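Local atomic coordinates of hypothetical protein (Parabacteroides merdae, PDB entry 4OO3), a protein that is of unknown function but is probably an NAD-dependent oxidoreductase, joining a nucleotide-binding Rossmann domain to a C-terminal domain built on a large mixed sheet. Residues Lys54-Phe59 with Thr67-Ile72; Met92-Asn97 with Thr102-Lys107; Gln160-Thr165 with Ala368-Val373; Trp205-Asn210 with Gln262-Asp267. All blocks are in the same frame, centred on the assembly; numbering follows the deposited sequence.

Interaction 1: residues Lys54-Phe59 with Thr67-Ile72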
loop_
_atom_site.group_PDB
_atom_site.type_symbol
_atom_site.label_atom_id
_atom_site.label_comp_id
_atom_site.label_asym_id
_atom_site.label_seq_id
_atom_site.Cartn_x
_atom_site.Cartn_y
_atom_site.Cartn_z
ATOM N N LYS A 54 -19.892 -1.028 12.576
ATOM C CA LYS A 54 -20.771 -1.763 11.636
ATOM C C LYS A 54 -20.048 -2.894 10.916
ATOM O O LYS A 54 -20.580 -3.990 10.786
ATOM C CB LYS A 54 -21.347 -0.833 10.571
ATOM C CG LYS A 54 -22.552 -0.018 11.005
ATOM C CD LYS A 54 -23.411 0.325 9.795
ATOM C CE LYS A 54 -24.334 1.501 10.058
ATOM N NZ LYS A 54 -23.606 2.796 9.957
ATOM N N ARG A 55 -18.840 -2.616 10.437
ATOM C CA ARG A 55 -18.065 -3.605 9.701
ATOM C C ARG A 55 -17.729 -4.798 10.572
ATOM O O ARG A 55 -17.868 -5.941 10.144
ATOM C CB ARG A 55 -16.780 -2.990 9.161
ATOM C CG ARG A 55 -17.012 -1.980 8.056
ATOM C CD ARG A 55 -15.775 -1.150 7.789
ATOM N NE ARG A 55 -16.114 -0.014 6.937
ATOM C CZ ARG A 55 -15.754 1.251 7.146
ATOM N NH1 ARG A 55 -14.980 1.606 8.172
ATOM N NH2 ARG A 55 -16.160 2.178 6.289
ATOM N N ILE A 56 -17.300 -4.528 11.803
ATOM C CA ILE A 56 -16.988 -5.599 12.754
ATOM C C ILE A 56 -18.206 -6.473 13.037
ATOM O O ILE A 56 -18.096 -7.697 13.094
ATOM C CB ILE A 56 -16.495 -5.064 14.112
ATOM C CG1 ILE A 56 -15.242 -4.193 13.950
ATOM C CG2 ILE A 56 -16.222 -6.230 15.059
ATOM C CD1 ILE A 56 -14.051 -4.888 13.316
ATOM N N GLN A 57 -19.357 -5.841 13.242
ATOM C CA GLN A 57 -20.562 -6.578 13.576
ATOM C C GLN A 57 -21.057 -7.388 12.374
ATOM O O GLN A 57 -21.647 -8.458 12.553
ATOM C CB GLN A 57 -21.652 -5.636 14.098
ATOM C CG GLN A 57 -22.879 -6.345 14.663
ATOM C CD GLN A 57 -22.577 -7.197 15.891
ATOM O OE1 GLN A 57 -21.506 -7.090 16.495
ATOM N NE2 GLN A 57 -23.527 -8.044 16.268
ATOM N N GLY A 58 -20.815 -6.883 11.161
ATOM C CA GLY A 58 -21.045 -7.657 9.938
ATOM C C GLY A 58 -20.217 -8.937 9.900
ATOM O O GLY A 58 -20.715 -9.998 9.512
ATOM N N PHE A 59 -18.955 -8.846 10.315
ATOM C CA PHE A 59 -18.119 -10.038 10.446
ATOM C C PHE A 59 -18.685 -11.013 11.492
ATOM O O PHE A 59 -18.634 -12.225 11.302
ATOM C CB PHE A 59 -16.670 -9.676 10.815
ATOM C CG PHE A 59 -15.989 -8.719 9.857
ATOM C CD1 PHE A 59 -16.362 -8.632 8.513
ATOM C CD2 PHE A 59 -14.937 -7.929 10.302
ATOM C CE1 PHE A 59 -15.715 -7.755 7.652
ATOM C CE2 PHE A 59 -14.286 -7.059 9.444
ATOM C CZ PHE A 59 -14.671 -6.973 8.118
ATOM N N THR A 67 -17.081 -14.242 12.888
ATOM C CA THR A 67 -16.146 -13.904 13.942
ATOM C C THR A 67 -16.939 -13.718 15.232
ATOM O O THR A 67 -18.164 -13.740 15.220
ATOM C CB THR A 67 -15.366 -12.627 13.599
ATOM O OG1 THR A 67 -16.278 -11.547 13.386
ATOM C CG2 THR A 67 -14.538 -12.834 12.330
ATOM N N ALA A 68 -16.232 -13.549 16.343
ATOM C CA ALA A 68 -16.865 -13.359 17.644
ATOM C C ALA A 68 -16.166 -12.237 18.420
ATOM O O ALA A 68 -15.822 -12.410 19.592
ATOM C CB ALA A 68 -16.835 -14.659 18.433
ATOM N N TRP A 69 -15.975 -11.087 17.769
ATOM C CA TRP A 69 -15.276 -9.966 18.398
ATOM C C TRP A 69 -16.154 -9.277 19.423
ATOM O O TRP A 69 -17.338 -9.041 19.175
ATOM C CB TRP A 69 -14.834 -8.928 17.372
ATOM C CG TRP A 69 -13.981 -9.490 16.301
ATOM C CD1 TRP A 69 -14.308 -9.625 14.990
ATOM C CD2 TRP A 69 -12.656 -10.016 16.444
ATOM N NE1 TRP A 69 -13.270 -10.191 14.303
ATOM C CE2 TRP A 69 -12.241 -10.443 15.168
ATOM C CE3 TRP A 69 -11.778 -10.154 17.521
ATOM C CZ2 TRP A 69 -10.985 -11.007 14.937
ATOM C CZ3 TRP A 69 -10.534 -10.715 17.293
ATOM C CH2 TRP A 69 -10.146 -11.133 16.005
ATOM N N ASN A 70 -15.562 -8.970 20.576
ATOM C CA ASN A 70 -16.206 -8.169 21.605
ATOM C C ASN A 70 -15.588 -6.775 21.623
ATOM O O ASN A 70 -14.491 -6.573 22.154
ATOM C CB ASN A 70 -16.039 -8.832 22.960
ATOM C CG ASN A 70 -16.662 -8.031 24.077
ATOM O OD1 ASN A 70 -17.645 -7.321 23.879
ATOM N ND2 ASN A 70 -16.092 -8.149 25.268
ATOM N N GLU A 71 -16.288 -5.818 21.024
ATOM C CA GLU A 71 -15.772 -4.466 20.895
ATOM C C GLU A 71 -16.096 -3.659 22.151
ATOM O O GLU A 71 -17.238 -3.276 22.384
ATOM C CB GLU A 71 -16.351 -3.802 19.645
ATOM C CG GLU A 71 -16.055 -4.553 18.353
ATOM C CD GLU A 71 -14.618 -4.411 17.903
ATOM O OE1 GLU A 71 -14.166 -3.266 17.701
ATOM O OE2 GLU A 71 -13.946 -5.447 17.722
ATOM N N ILE A 72 -15.078 -3.437 22.976
ATOM C CA ILE A 72 -15.210 -2.614 24.165
ATOM C C ILE A 72 -14.865 -1.187 23.767
ATOM O O ILE A 72 -13.700 -0.845 23.614
ATOM C CB ILE A 72 -14.279 -3.098 25.287
ATOM C CG1 ILE A 72 -14.570 -4.569 25.614
ATOM C CG2 ILE A 72 -14.461 -2.235 26.523
ATOM C CD1 ILE A 72 -13.437 -5.285 26.315
#
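Ile-56 presents its CG2 methyl to two side chains of 67-72 at once, Trp-69 and Glu-71. The methyl stands 3.8 Å from Trp-69 CB and comes nearly as close to CD1 of the indole, meeting the ring obliquely. The same carbon, Ile-56 CG2, is 3.7 Å from Glu-71 CG and 3.6 Å from OE2 of that residue. Here the two side chains cross at about a right angle; the glutamate chain is bent at chi2 (-74°), and its carboxylate lies against the isoleucine. In Ile-56 the branch anti to the backbone N is CG2, which leaves CG1 to meet the carboxylate carbon of Glu-71 more loosely. The contact belongs to the beta-alpha-beta unit of strand 38-43, helix 47-61 and strand 70-75 in the Rossmann domain, and residues 67-69 lead the chain from the helix into the last of these strands, an outermost one of the parallel sheet. The return is pinned by Thr-67 N, which donates to Phe-59 O at 3.0 Å with an N-H...O angle of 160°. Thr-67 OG1 packs 3.2 Å from Phe-59 CB and is hydrogen-bonded with Asn-60 OD1. Phe-59 itself swings its ring away from Thr-67, with one face over Arg-55 O, while Trp-69 NE1 is taken up by Gln-28 O.

Interaction 2: residues Met92-Asn97 with Thr102-Lys107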
loop_
_atom_site.group_PDB
_atom_site.type_symbol
_atom_site.label_atom_id
_atom_site.label_comp_id
_atom_site.label_asym_id
_atom_site.label_seq_id
_atom_site.Cartn_x
_atom_site.Cartn_y
_atom_site.Cartn_z
HETATM N N MSE A 92 -1.653 -1.934 18.569
HETATM C CA MSE A 92 -2.553 -0.876 18.133
HETATM C C MSE A 92 -2.687 -0.913 16.637
HETATM O O MSE A 92 -1.688 -0.999 15.920
HETATM C CB MSE A 92 -1.987 0.468 18.575
HETATM C CG MSE A 92 -2.988 1.612 18.407
HETATM SE SE MSE A 92 -2.803 2.435 16.618
HETATM C CE MSE A 92 -1.261 3.556 17.036
ATOM N N ILE A 93 -3.924 -0.835 16.154
ATOM C CA ILE A 93 -4.215 -0.822 14.730
ATOM C C ILE A 93 -4.606 0.590 14.290
ATOM O O ILE A 93 -5.623 1.124 14.743
ATOM C CB ILE A 93 -5.387 -1.776 14.400
ATOM C CG1 ILE A 93 -5.093 -3.195 14.913
ATOM C CG2 ILE A 93 -5.679 -1.764 12.904
ATOM C CD1 ILE A 93 -3.842 -3.823 14.336
ATOM N N GLN A 94 -3.819 1.188 13.399
ATOM C CA GLN A 94 -4.098 2.551 12.924
ATOM C C GLN A 94 -4.422 2.580 11.428
ATOM O O GLN A 94 -3.565 2.317 10.597
ATOM C CB GLN A 94 -2.922 3.492 13.243
ATOM C CG GLN A 94 -3.354 4.863 13.770
ATOM C CD GLN A 94 -4.237 5.631 12.785
ATOM O OE1 GLN A 94 -3.920 5.725 11.600
ATOM N NE2 GLN A 94 -5.358 6.168 13.271
ATOM N N ALA A 95 -5.672 2.893 11.102
ATOM C CA ALA A 95 -6.087 3.106 9.719
ATOM C C ALA A 95 -7.196 4.147 9.671
ATOM O O ALA A 95 -8.304 3.905 10.146
ATOM C CB ALA A 95 -6.559 1.809 9.076
ATOM N N GLY A 96 -6.880 5.303 9.096
ATOM C CA GLY A 96 -7.846 6.367 8.935
ATOM C C GLY A 96 -7.186 7.690 8.632
ATOM O O GLY A 96 -6.516 7.844 7.608
ATOM N N ASN A 97 -7.375 8.645 9.531
ATOM C CA ASN A 97 -6.869 9.988 9.329
ATOM C C ASN A 97 -5.340 10.040 9.358
ATOM O O ASN A 97 -4.726 9.888 10.408
ATOM C CB ASN A 97 -7.458 10.935 10.366
ATOM C CG ASN A 97 -7.273 12.379 9.988
ATOM O OD1 ASN A 97 -6.147 12.851 9.858
ATOM N ND2 ASN A 97 -8.377 13.082 9.776
ATOM N N THR A 102 0.833 9.913 12.530
ATOM C CA THR A 102 2.217 9.759 12.966
ATOM C C THR A 102 2.365 10.095 14.458
ATOM O O THR A 102 3.062 9.388 15.199
ATOM C CB THR A 102 3.187 10.595 12.096
ATOM O OG1 THR A 102 2.767 10.553 10.723
ATOM C CG2 THR A 102 4.602 10.046 12.200
ATOM N N GLU A 103 1.682 11.147 14.903
ATOM C CA GLU A 103 1.673 11.505 16.327
ATOM C C GLU A 103 1.053 10.382 17.165
ATOM O O GLU A 103 1.620 9.990 18.179
ATOM C CB GLU A 103 0.938 12.832 16.549
ATOM C CG GLU A 103 1.017 13.388 17.967
ATOM C CD GLU A 103 2.443 13.573 18.480
ATOM O OE1 GLU A 103 3.334 13.976 17.695
ATOM O OE2 GLU A 103 2.667 13.321 19.684
ATOM N N TYR A 104 -0.092 9.858 16.732
ATOM C CA TYR A 104 -0.690 8.688 17.369
ATOM C C TYR A 104 0.328 7.565 17.514
ATOM O O TYR A 104 0.467 6.966 18.577
ATOM C CB TYR A 104 -1.835 8.115 16.527
ATOM C CG TYR A 104 -3.130 8.895 16.447
ATOM C CD1 TYR A 104 -3.433 9.930 17.333
ATOM C CD2 TYR A 104 -4.084 8.544 15.496
ATOM C CE1 TYR A 104 -4.643 10.601 17.248
ATOM C CE2 TYR A 104 -5.286 9.211 15.403
ATOM C CZ TYR A 104 -5.562 10.235 16.280
ATOM O OH TYR A 104 -6.769 10.881 16.164
ATOM N N ILE A 105 1.013 7.258 16.417
ATOM C CA ILE A 105 1.989 6.172 16.401
ATOM C C ILE A 105 3.098 6.397 17.421
ATOM O O ILE A 105 3.454 5.484 18.156
ATOM C CB ILE A 105 2.581 5.959 14.986
ATOM C CG1 ILE A 105 1.521 5.330 14.068
ATOM C CG2 ILE A 105 3.814 5.064 15.039
ATOM C CD1 ILE A 105 1.924 5.208 12.610
ATOM N N LYS A 106 3.647 7.604 17.465
ATOM C CA LYS A 106 4.731 7.900 18.398
ATOM C C LYS A 106 4.319 7.657 19.862
ATOM O O LYS A 106 5.021 6.974 20.611
ATOM C CB LYS A 106 5.220 9.345 18.225
ATOM C CG LYS A 106 6.588 9.582 18.839
ATOM C CD LYS A 106 6.791 11.026 19.251
ATOM C CE LYS A 106 6.057 11.355 20.542
ATOM N NZ LYS A 106 6.679 12.523 21.227
ATOM N N LYS A 107 3.174 8.201 20.258
ATOM C CA LYS A 107 2.728 8.113 21.651
ATOM C C LYS A 107 2.398 6.687 22.051
ATOM O O LYS A 107 2.578 6.300 23.209
ATOM C CB LYS A 107 1.517 9.005 21.894
ATOM C CG LYS A 107 1.783 10.468 21.585
ATOM C CD LYS A 107 0.888 11.380 22.396
ATOM C CE LYS A 107 1.413 11.512 23.814
ATOM N NZ LYS A 107 0.470 12.278 24.659
#
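The strand bearing Met-92 and Gln-94 runs nearly antiparallel to the helix bearing Tyr-104 and Ile-105: the axes of 92-94 and 102-107 make an angle of 171° and come within 10.1 Å. The closest CA atoms, those of Gln-94 and Ile-105, are 7.9 Å apart, so the space between the backbones is bridged by side chains. Met-92, present as selenomethionine, begins with CG anti to its own amide nitrogen (chi1 -169°) and then bends at chi2 and chi3, which carries CE over to the helix. Met-92 CE lies 4.1 Å from Tyr-104 O; its apolar contact, with Ile-105 CG1 at 4.4 Å, is loose. This is how the helix packs on the sheet within the beta-alpha-beta unit of strand 91-94, helix 98-110 and strand 114-117, a building block of the Rossmann fold. Gln-94 meets Tyr-104 at the ring edge, near its plane, with NE2 3.5 Å from CD2; amide and ring are turned 51° against each other, and no hydrogen bond joins them. The polar ends look to other partners: Gln-94 OE1 bonds Lys-101 NZ and NE2 bonds weakly to Leu-17 O, and Tyr-104 OH bonds both Tyr-79 OH and Asp-18 OD2. With an alanine here in place of Gln-94, Lys-101 NZ would probably lose this acceptor and a gap would be likely to open beside the CD2 edge of Tyr-104. Ile-105 also packs on Val-115 and Ser-117 of strand 114-117.

Interaction 3: residues Gln160-Thr165 with Ala368-Val373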
loop_
_atom_site.group_PDB
_atom_site.type_symbol
_atom_site.label_atom_id
_atom_site.label_comp_id
_atom_site.label_asym_id
_atom_site.label_seq_id
_atom_site.Cartn_x
_atom_site.Cartn_y
_atom_site.Cartn_z
ATOM N N GLN A 160 7.082 -11.130 -11.197
ATOM C CA GLN A 160 7.996 -10.118 -11.699
ATOM C C GLN A 160 9.298 -10.173 -10.896
ATOM O O GLN A 160 10.385 -10.260 -11.466
ATOM C CB GLN A 160 7.353 -8.736 -11.595
ATOM C CG GLN A 160 7.528 -7.876 -12.828
ATOM C CD GLN A 160 7.017 -6.470 -12.624
ATOM O OE1 GLN A 160 6.506 -6.129 -11.561
ATOM N NE2 GLN A 160 7.159 -5.642 -13.640
ATOM N N ARG A 161 9.177 -10.141 -9.571
ATOM C CA ARG A 161 10.325 -10.300 -8.670
ATOM C C ARG A 161 11.120 -11.569 -8.986
ATOM O O ARG A 161 12.348 -11.521 -9.081
ATOM C CB ARG A 161 9.848 -10.327 -7.211
ATOM C CG ARG A 161 10.923 -10.536 -6.143
ATOM C CD ARG A 161 10.313 -10.278 -4.773
ATOM N NE ARG A 161 11.018 -10.917 -3.660
ATOM C CZ ARG A 161 11.633 -10.283 -2.655
ATOM N NH1 ARG A 161 11.680 -8.957 -2.581
ATOM N NH2 ARG A 161 12.219 -10.990 -1.703
ATOM N N GLU A 162 10.416 -12.689 -9.149
ATOM C CA GLU A 162 11.066 -13.977 -9.412
ATOM C C GLU A 162 11.832 -13.978 -10.719
ATOM O O GLU A 162 12.998 -14.368 -10.752
ATOM C CB GLU A 162 10.062 -15.135 -9.405
ATOM C CG GLU A 162 10.260 -16.092 -8.236
ATOM C CD GLU A 162 11.481 -16.978 -8.400
ATOM O OE1 GLU A 162 11.715 -17.488 -9.518
ATOM O OE2 GLU A 162 12.205 -17.175 -7.406
ATOM N N LEU A 163 11.169 -13.530 -11.785
ATOM C CA LEU A 163 11.764 -13.513 -13.115
ATOM C C LEU A 163 12.966 -12.571 -13.211
ATOM O O LEU A 163 13.929 -12.867 -13.922
ATOM C CB LEU A 163 10.715 -13.140 -14.164
ATOM C CG LEU A 163 9.610 -14.171 -14.418
ATOM C CD1 LEU A 163 8.650 -13.638 -15.469
ATOM C CD2 LEU A 163 10.176 -15.509 -14.859
ATOM N N SER A 164 12.907 -11.450 -12.496
ATOM C CA SER A 164 13.977 -10.455 -12.518
ATOM C C SER A 164 15.268 -10.961 -11.881
ATOM O O SER A 164 16.347 -10.456 -12.190
ATOM C CB SER A 164 13.534 -9.177 -11.812
ATOM O OG SER A 164 13.491 -9.341 -10.399
ATOM N N THR A 165 15.150 -11.945 -10.988
ATOM C CA THR A 165 16.308 -12.579 -10.352
ATOM C C THR A 165 16.905 -13.741 -11.158
ATOM O O THR A 165 17.866 -14.360 -10.708
ATOM C CB THR A 165 15.954 -13.122 -8.956
ATOM O OG1 THR A 165 14.885 -14.064 -9.073
ATOM C CG2 THR A 165 15.540 -11.996 -8.021
ATOM N N ALA A 368 8.035 -24.806 -10.609
ATOM C CA ALA A 368 8.232 -25.414 -9.297
ATOM C C ALA A 368 7.727 -24.473 -8.206
ATOM O O ALA A 368 6.965 -24.884 -7.336
ATOM C CB ALA A 368 9.703 -25.750 -9.075
ATOM N N GLU A 369 8.141 -23.210 -8.278
ATOM C CA GLU A 369 7.723 -22.191 -7.314
ATOM C C GLU A 369 6.212 -21.950 -7.394
ATOM O O GLU A 369 5.537 -21.896 -6.374
ATOM C CB GLU A 369 8.435 -20.856 -7.573
ATOM C CG GLU A 369 9.957 -20.887 -7.631
ATOM C CD GLU A 369 10.595 -21.081 -6.274
ATOM O OE1 GLU A 369 10.302 -20.278 -5.359
ATOM O OE2 GLU A 369 11.397 -22.030 -6.138
ATOM N N TYR A 370 5.692 -21.803 -8.614
ATOM C CA TYR A 370 4.281 -21.472 -8.835
ATOM C C TYR A 370 3.656 -22.444 -9.825
ATOM O O TYR A 370 3.580 -22.155 -11.018
ATOM C CB TYR A 370 4.139 -20.035 -9.360
ATOM C CG TYR A 370 4.825 -18.997 -8.507
ATOM C CD1 TYR A 370 6.156 -18.664 -8.728
ATOM C CD2 TYR A 370 4.146 -18.346 -7.479
ATOM C CE1 TYR A 370 6.799 -17.714 -7.952
ATOM C CE2 TYR A 370 4.779 -17.394 -6.694
ATOM C CZ TYR A 370 6.109 -17.080 -6.936
ATOM O OH TYR A 370 6.746 -16.139 -6.165
ATOM N N PRO A 371 3.213 -23.611 -9.336
ATOM C CA PRO A 371 2.618 -24.644 -10.187
ATOM C C PRO A 371 1.534 -24.101 -11.109
ATOM O O PRO A 371 0.795 -23.197 -10.728
ATOM C CB PRO A 371 2.011 -25.611 -9.181
ATOM C CG PRO A 371 2.851 -25.469 -7.963
ATOM C CD PRO A 371 3.343 -24.055 -7.936
ATOM N N GLY A 372 1.459 -24.644 -12.319
ATOM C CA GLY A 372 0.480 -24.207 -13.312
ATOM C C GLY A 372 0.955 -23.052 -14.179
ATOM O O GLY A 372 0.464 -22.867 -15.290
ATOM N N VAL A 373 1.911 -22.272 -13.682
ATOM C CA VAL A 373 2.371 -21.084 -14.385
ATOM C C VAL A 373 3.233 -21.484 -15.584
ATOM O O VAL A 373 4.260 -22.151 -15.425
ATOM C CB VAL A 373 3.143 -20.131 -13.439
ATOM C CG1 VAL A 373 3.710 -18.941 -14.199
ATOM C CG2 VAL A 373 2.231 -19.646 -12.318
#
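Glu-162 and Tyr-370 meet in the C-terminal domain, where the last turn of helix 155-164 meets the end of helix 352-369 and the type II beta turn after it, Tyr-370 to Val-373. The close part is a contact between an aliphatic carbon and a ring edge. Glu-162 CG lies in the plane of the tyrosine ring, 3.8 Å from CE1 and 4.1 Å from OH of Tyr-370, while the carboxylate is tilted 55° to that ring. The glutamate reaches this place with chi1 at -112°, a value off the staggered positions, and a bend at chi2. Further support for the ring comes from Ile-155, Met-158 and Leu-159 of the same helix 155-164. The turn directs the chain toward strand 374-379, with Val-373 N bonded to Tyr-370 O at 3.1 Å and Gly-372 adopting a positive phi that a side chain would make strained. Toward solvent the contact thins. Glu-369 is exposed and approaches Glu-162 with the carboxylate planes 17° apart although the side chains cross at about a right angle, and no hydrogen bond links the segments. This approach of like charges is probably eased by Lys-365, whose NZ forms a salt bridge with Glu-162 OE1. The other carboxylate oxygen, Glu-162 OE2, is the one that faces Glu-369, 4.2 Å from its OE1.

Interaction 4: residues Trp205-Asn210 with Gln262-Asp267; sequences WYLDVN and QVTGTD
Leu-207 touches helix 257-264 through a single methyl, CD1, which comes 4.1 Å from Thr-264 CG2 and 4.3 Å from Val-263 CG1. The leucine and threonine side chains cross obliquely, and what meets is carbon on carbon. Thr-264 offers a methyl because CG2 stands anti to its carbonyl carbon, while OG1 sits between the backbone N and the carbonyl carbon (chi1 74°). From there OG1 of Thr-264 accepts from Thr-266 N at 3.0 Å, closing an ST turn at the helix end, and is hydrogen-bonded to Phe-260 O one turn back. Gly-265, between them, has a positive phi and lets the chain leave the helix. A valine in place of Thr-264 would probably leave Thr-266 N without its acceptor and set the turn free to shift. On the opposite segment, Leu-207 ends a short 3-10 stretch in which Asp-208 N bonds to Trp-205 O at 3.0 Å. Asp-208 then N-caps the short, weakly bonded helix that begins at Val-209, OD1 accepting from Asn-210 N at 3.1 Å from above the carboxylate plane, and the same oxygen forms a salt bridge with Lys-275. Leu-282 and Val-284 of strand 282-294 also pack on Leu-207. Since only methyl groups face each other across 205-210 and 262-267, the attraction is dispersive and without direction, so the placing of the methyls probably rests largely on the turn, the cap and the surrounding packing.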
loop_
_atom_site.group_PDB
_atom_site.type_symbol
_atom_site.label_atom_id
_atom_site.label_comp_id
_atom_site.label_asym_id
_atom_site.label_seq_id
_atom_site.Cartn_x
_atom_site.Cartn_y
_atom_site.Cartn_z
ATOM N N TRP A 205 -13.056 14.000 4.970
ATOM C CA TRP A 205 -11.655 14.435 5.059
ATOM C C TRP A 205 -10.732 13.693 4.101
ATOM O O TRP A 205 -9.560 14.067 3.972
ATOM C CB TRP A 205 -11.112 14.335 6.495
ATOM C CG TRP A 205 -11.426 13.049 7.171
ATOM C CD1 TRP A 205 -12.450 12.817 8.046
ATOM C CD2 TRP A 205 -10.734 11.806 7.023
ATOM N NE1 TRP A 205 -12.433 11.511 8.451
ATOM C CE2 TRP A 205 -11.389 10.866 7.841
ATOM C CE3 TRP A 205 -9.618 11.394 6.282
ATOM C CZ2 TRP A 205 -10.969 9.542 7.939
ATOM C CZ3 TRP A 205 -9.200 10.074 6.383
ATOM C CH2 TRP A 205 -9.877 9.166 7.201
ATOM N N TYR A 206 -11.238 12.645 3.442
ATOM C CA TYR A 206 -10.453 11.931 2.439
ATOM C C TYR A 206 -10.009 12.876 1.320
ATOM O O TYR A 206 -8.931 12.722 0.763
ATOM C CB TYR A 206 -11.240 10.756 1.844
ATOM C CG TYR A 206 -10.422 9.939 0.858
ATOM C CD1 TYR A 206 -9.598 8.907 1.297
ATOM C CD2 TYR A 206 -10.459 10.210 -0.508
ATOM C CE1 TYR A 206 -8.836 8.161 0.406
ATOM C CE2 TYR A 206 -9.702 9.467 -1.409
ATOM C CZ TYR A 206 -8.894 8.446 -0.944
ATOM O OH TYR A 206 -8.135 7.708 -1.824
ATOM N N LEU A 207 -10.847 13.850 1.003
ATOM C CA LEU A 207 -10.556 14.801 -0.061
ATOM C C LEU A 207 -9.788 16.035 0.437
ATOM O O LEU A 207 -9.480 16.937 -0.348
ATOM C CB LEU A 207 -11.866 15.195 -0.744
ATOM C CG LEU A 207 -12.582 14.015 -1.414
ATOM C CD1 LEU A 207 -13.947 14.433 -1.933
ATOM C CD2 LEU A 207 -11.755 13.453 -2.557
ATOM N N ASP A 208 -9.486 16.070 1.736
ATOM C CA ASP A 208 -8.607 17.083 2.320
ATOM C C ASP A 208 -7.196 16.504 2.383
ATOM O O ASP A 208 -6.906 15.628 3.207
ATOM C CB ASP A 208 -9.094 17.469 3.720
ATOM C CG ASP A 208 -8.273 18.594 4.357
ATOM O OD1 ASP A 208 -7.319 19.116 3.734
ATOM O OD2 ASP A 208 -8.594 18.955 5.507
ATOM N N VAL A 209 -6.319 16.997 1.512
ATOM C CA VAL A 209 -4.948 16.478 1.419
ATOM C C VAL A 209 -4.114 16.717 2.680
ATOM O O VAL A 209 -3.061 16.105 2.838
ATOM C CB VAL A 209 -4.184 17.032 0.186
ATOM C CG1 VAL A 209 -4.888 16.628 -1.107
ATOM C CG2 VAL A 209 -3.989 18.548 0.262
ATOM N N ASN A 210 -4.573 17.598 3.570
ATOM C CA ASN A 210 -3.914 17.781 4.866
ATOM C C ASN A 210 -4.189 16.625 5.830
ATOM O O ASN A 210 -3.444 16.396 6.774
ATOM C CB ASN A 210 -4.350 19.095 5.518
ATOM C CG ASN A 210 -3.884 20.324 4.750
ATOM O OD1 ASN A 210 -4.629 21.287 4.600
ATOM N ND2 ASN A 210 -2.651 20.298 4.272
ATOM N N GLN A 262 -22.140 12.644 -3.792
ATOM C CA GLN A 262 -22.263 11.224 -4.077
ATOM C C GLN A 262 -21.174 10.392 -3.398
ATOM O O GLN A 262 -21.484 9.400 -2.748
ATOM C CB GLN A 262 -22.242 10.983 -5.585
ATOM C CG GLN A 262 -22.658 9.580 -5.997
ATOM C CD GLN A 262 -22.532 9.348 -7.493
ATOM O OE1 GLN A 262 -21.747 10.006 -8.180
ATOM N NE2 GLN A 262 -23.304 8.397 -8.004
ATOM N N VAL A 263 -19.912 10.790 -3.550
ATOM C CA VAL A 263 -18.787 10.020 -2.980
ATOM C C VAL A 263 -18.667 10.109 -1.451
ATOM O O VAL A 263 -18.174 9.165 -0.818
ATOM C CB VAL A 263 -17.424 10.383 -3.633
ATOM C CG1 VAL A 263 -17.023 11.825 -3.354
ATOM C CG2 VAL A 263 -16.326 9.436 -3.158
ATOM N N THR A 264 -19.108 11.221 -0.856
ATOM C CA THR A 264 -19.013 11.395 0.608
ATOM C C THR A 264 -20.332 11.221 1.351
ATOM O O THR A 264 -20.334 10.772 2.485
ATOM C CB THR A 264 -18.440 12.774 1.010
ATOM O OG1 THR A 264 -19.423 13.800 0.793
ATOM C CG2 THR A 264 -17.148 13.083 0.236
ATOM N N GLY A 265 -21.444 11.596 0.723
ATOM C CA GLY A 265 -22.742 11.628 1.398
ATOM C C GLY A 265 -23.052 13.007 1.954
ATOM O O GLY A 265 -24.212 13.384 2.067
ATOM N N THR A 266 -22.010 13.765 2.293
ATOM C CA THR A 266 -22.156 15.108 2.846
ATOM C C THR A 266 -22.489 16.120 1.761
ATOM O O THR A 266 -22.112 15.953 0.603
ATOM C CB THR A 266 -20.854 15.553 3.542
ATOM O OG1 THR A 266 -20.465 14.560 4.492
ATOM C CG2 THR A 266 -21.024 16.888 4.264
ATOM N N ASP A 267 -23.179 17.182 2.161
ATOM C CA ASP A 267 -23.524 18.279 1.268
ATOM C C ASP A 267 -22.292 19.156 0.998
ATOM O O ASP A 267 -21.466 19.386 1.885
ATOM C CB ASP A 267 -24.661 19.112 1.878
ATOM C CG ASP A 267 -25.770 19.410 0.887
ATOM O OD1 ASP A 267 -26.027 18.576 -0.016
ATOM O OD2 ASP A 267 -26.400 20.480 1.026
#

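Interactions 1 and 2 both reach the same parallel Rossmann sheet, their centres about 21 Å apart and their nearest atoms about 7 Å apart. Interaction 4 belongs to the C-terminal domain yet touches interaction 2 directly: Trp-205 CH2 packs 3.4 Å from Gly-96 C and 3.5 Å from Asn-97 N, on the loop that follows the C-terminal end of strand 91-94. In Rossmann folds the C-terminal ends of the parallel strands commonly bind the dinucleotide, and this junction is therefore probably near the cofactor site. Interaction 3 is remote, its centre about 36 Å from that of interaction 2 and about 41 Å from that of interaction 4, and along the chain it encloses interaction 4.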